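Local coordinates for protein hydrazine synthase gamma subunit (Candidatus Kuenenia stuttgartiensis, PDB 5C2V) that reduces nitric oxide to hydroxylamine, probably at a heme c, the first half-reaction of hydrazine synthesis in the hydrazine synthase complex of an anammox bacterium, at residues A118-S121 / L122-C126. Numbering follows the deposited sequence.
Sequences ATSS and LDRVC. With HEC (heme c), chain V.
Cys126 closes this short capped helical turn with an unusual covalent link: its SG is bonded to CMB of heme c, a methyl carbon of the porphyrin, at 1.8 Å. That bond comes on top of the usual c-type attachment through Cys63 and Cys66, so the heme, which appears to be the active-site one, is held by three cysteines. Val125 meets the same porphyrin differently, laying CG1 against pyrrole atom C3A at 3.5 Å, while Leu122 brings CD2 to the neighbouring methyl CMA. The heme FE carries water O at 2.1 Å, with His67 as its axial protein ligand.

The start of the turn is capped by Ser121. Arg124 N bonds to Ser121 O at 3.3 Å, arriving from well above the carbonyl plane, and makes a weak capping bond to Ser121 OG. With OG turned between its own backbone N and carbonyl carbon (chi1 62°), the serine hydroxyl faces back over the turn and also rests on Arg124 CG; its stronger polar partner is Arg32 O.

On another side of Arg124, the methyl CG2 of Thr119 sits 3.6 Å from Arg124 CB and also touches Val125 CG2, the threonine and valine side chains crossing at about a right angle. Beyond it the arginine chain runs extended from CG to NE, and Ser120 OG lies over one face of the guanidinium while hydrogen-bonding to Val33 O. That guanidinium gives its NH2 to His30 O and its NH1 to Glu114 O, so backbone carbonyls fix its rotation, and Trp154 of the alpha subunit packs on the side chain. Behind the heme-bound cysteine comes helix 141-152, whose Leu147 and Ile151 touch it. Within the turn, Leu122 O accepts two backbone bonds, from Val125 N at 3.1 Å and from Cys126 N at 3.2 Å.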
loop_
_atom_site.group_PDB
_atom_site.type_symbol
_atom_site.label_atom_id
_atom_site.label_comp_id
_atom_site.label_asym_id
_atom_site.label_seq_id
_atom_site.Cartn_x
_atom_site.Cartn_y
_atom_site.Cartn_z
ATOM N N ALA C 118 -4.050 51.824 27.123
ATOM C CA ALA C 118 -3.572 52.739 28.163
ATOM C C ALA C 118 -2.519 52.085 29.051
ATOM O O ALA C 118 -2.599 52.161 30.278
ATOM C CB ALA C 118 -4.736 53.240 29.004
ATOM N N THR C 119 -1.547 51.431 28.425
ATOM C CA THR C 119 -0.555 50.648 29.151
ATOM C C THR C 119 0.268 51.534 30.081
ATOM O O THR C 119 0.864 52.520 29.650
ATOM C CB THR C 119 0.383 49.903 28.185
ATOM O OG1 THR C 119 -0.393 49.262 27.165
ATOM C CG2 THR C 119 1.186 48.856 28.929
ATOM N N SER C 120 0.300 51.168 31.359
ATOM C CA SER C 120 0.916 52.001 32.387
ATOM C C SER C 120 2.439 51.990 32.318
ATOM O O SER C 120 3.087 52.985 32.638
ATOM C CB SER C 120 0.457 51.552 33.776
ATOM O OG SER C 120 0.837 50.211 34.033
ATOM N N SER C 121 3.009 50.862 31.903
ATOM C CA SER C 121 4.459 50.732 31.823
ATOM C C SER C 121 4.898 50.040 30.541
ATOM O O SER C 121 4.144 49.271 29.948
ATOM C CB SER C 121 4.994 49.963 33.031
ATOM O OG SER C 121 4.476 48.645 33.065
ATOM N N LEU C 122 6.129 50.315 30.122
ATOM C CA LEU C 122 6.713 49.641 28.971
ATOM C C LEU C 122 6.952 48.169 29.281
ATOM O O LEU C 122 7.033 47.340 28.374
ATOM C CB LEU C 122 8.022 50.317 28.557
ATOM C CG LEU C 122 7.899 51.698 27.914
ATOM C CD1 LEU C 122 9.270 52.317 27.701
ATOM C CD2 LEU C 122 7.146 51.603 26.600
ATOM N N ASP C 123 7.065 47.853 30.568
ATOM C CA ASP C 123 7.265 46.478 31.011
ATOM C C ASP C 123 6.077 45.606 30.620
ATOM O O ASP C 123 6.243 44.443 30.257
ATOM C CB ASP C 123 7.477 46.415 32.525
ATOM C CG ASP C 123 8.415 47.492 33.032
ATOM O OD1 ASP C 123 8.985 48.228 32.203
ATOM O OD2 ASP C 123 8.589 47.595 34.265
ATOM N N ARG C 124 4.880 46.179 30.695
ATOM C CA ARG C 124 3.659 45.450 30.367
ATOM C C ARG C 124 3.480 45.288 28.860
ATOM O O ARG C 124 2.586 44.573 28.408
ATOM C CB ARG C 124 2.439 46.155 30.963
ATOM C CG ARG C 124 2.325 46.038 32.474
ATOM C CD ARG C 124 1.051 46.697 32.974
ATOM N NE ARG C 124 0.747 46.329 34.353
ATOM C CZ ARG C 124 -0.367 46.674 34.990
ATOM N NH1 ARG C 124 -1.288 47.400 34.370
ATOM N NH2 ARG C 124 -0.561 46.293 36.245
ATOM N N VAL C 125 4.328 45.956 28.087
ATOM C CA VAL C 125 4.302 45.823 26.636
ATOM C C VAL C 125 5.206 44.679 26.186
ATOM O O VAL C 125 4.739 43.693 25.616
ATOM C CB VAL C 125 4.739 47.121 25.935
ATOM C CG1 VAL C 125 4.799 46.912 24.431
ATOM C CG2 VAL C 125 3.788 48.255 26.281
ATOM N N CYS C 126 6.503 44.819 26.445
ATOM C CA CYS C 126 7.483 43.819 26.030
ATOM C C CYS C 126 7.414 42.543 26.857
ATOM O O CYS C 126 7.552 41.449 26.318
ATOM C CB CYS C 126 8.893 44.398 26.106
ATOM S SG CYS C 126 9.182 45.723 24.935
HETATM FE FE HEC V . 6.050 45.682 19.731
HETATM C CHA HEC V . 3.791 48.216 20.262
HETATM C CHB HEC V . 8.123 47.053 22.065
HETATM C CHC HEC V . 8.207 43.011 19.387
HETATM C CHD HEC V . 4.415 44.698 16.885
HETATM N NA HEC V . 5.950 47.322 20.973
HETATM C C1A HEC V . 4.964 48.287 20.982
HETATM C C2A HEC V . 5.390 49.364 21.861
HETATM C C3A HEC V . 6.591 49.030 22.359
HETATM C C4A HEC V . 6.962 47.744 21.807
HETATM C CMA HEC V . 7.464 49.838 23.348
HETATM C CAA HEC V . 4.574 50.646 22.166
HETATM C CBA HEC V . 5.303 51.906 21.700
HETATM C CGA HEC V . 4.500 53.131 22.051
HETATM O O1A HEC V . 3.352 52.981 22.545
HETATM O O2A HEC V . 5.009 54.263 21.835
HETATM N NB HEC V . 7.911 45.185 20.485
HETATM C C1B HEC V . 8.427 45.785 21.617
HETATM C C2B HEC V . 9.333 44.848 22.250
HETATM C C3B HEC V . 9.364 43.734 21.508
HETATM C C4B HEC V . 8.467 43.923 20.385
HETATM C CMB HEC V . 10.129 45.128 23.543
HETATM C CAB HEC V . 10.186 42.452 21.777
HETATM C CBB HEC V . 9.638 41.693 23.005
HETATM N NC HEC V . 6.285 44.146 18.372
HETATM C C1C HEC V . 7.216 43.129 18.436
HETATM C C2C HEC V . 6.881 42.148 17.425
HETATM C C3C HEC V . 5.926 42.680 16.651
HETATM C C4C HEC V . 5.470 43.905 17.284
HETATM C CMC HEC V . 7.786 40.949 17.054
HETATM C CAC HEC V . 5.298 42.036 15.392
HETATM C CBC HEC V . 4.492 40.777 15.779
HETATM N ND HEC V . 4.398 46.400 18.688
HETATM C C1D HEC V . 3.824 45.709 17.620
HETATM C C2D HEC V . 2.491 46.223 17.401
HETATM C C3D HEC V . 2.297 47.323 18.453
HETATM C C4D HEC V . 3.530 47.362 19.208
HETATM C CMD HEC V . 1.478 45.763 16.331
HETATM C CAD HEC V . 1.045 48.196 18.671
HETATM C CBD HEC V . 0.044 47.406 19.508
HETATM C CGD HEC V . -1.183 48.242 19.754
HETATM O O1D HEC V . -2.120 47.754 20.437
HETATM O O2D HEC V . -1.221 49.399 19.265
HETATM O O HOH W 1 4.697 44.684 20.983
#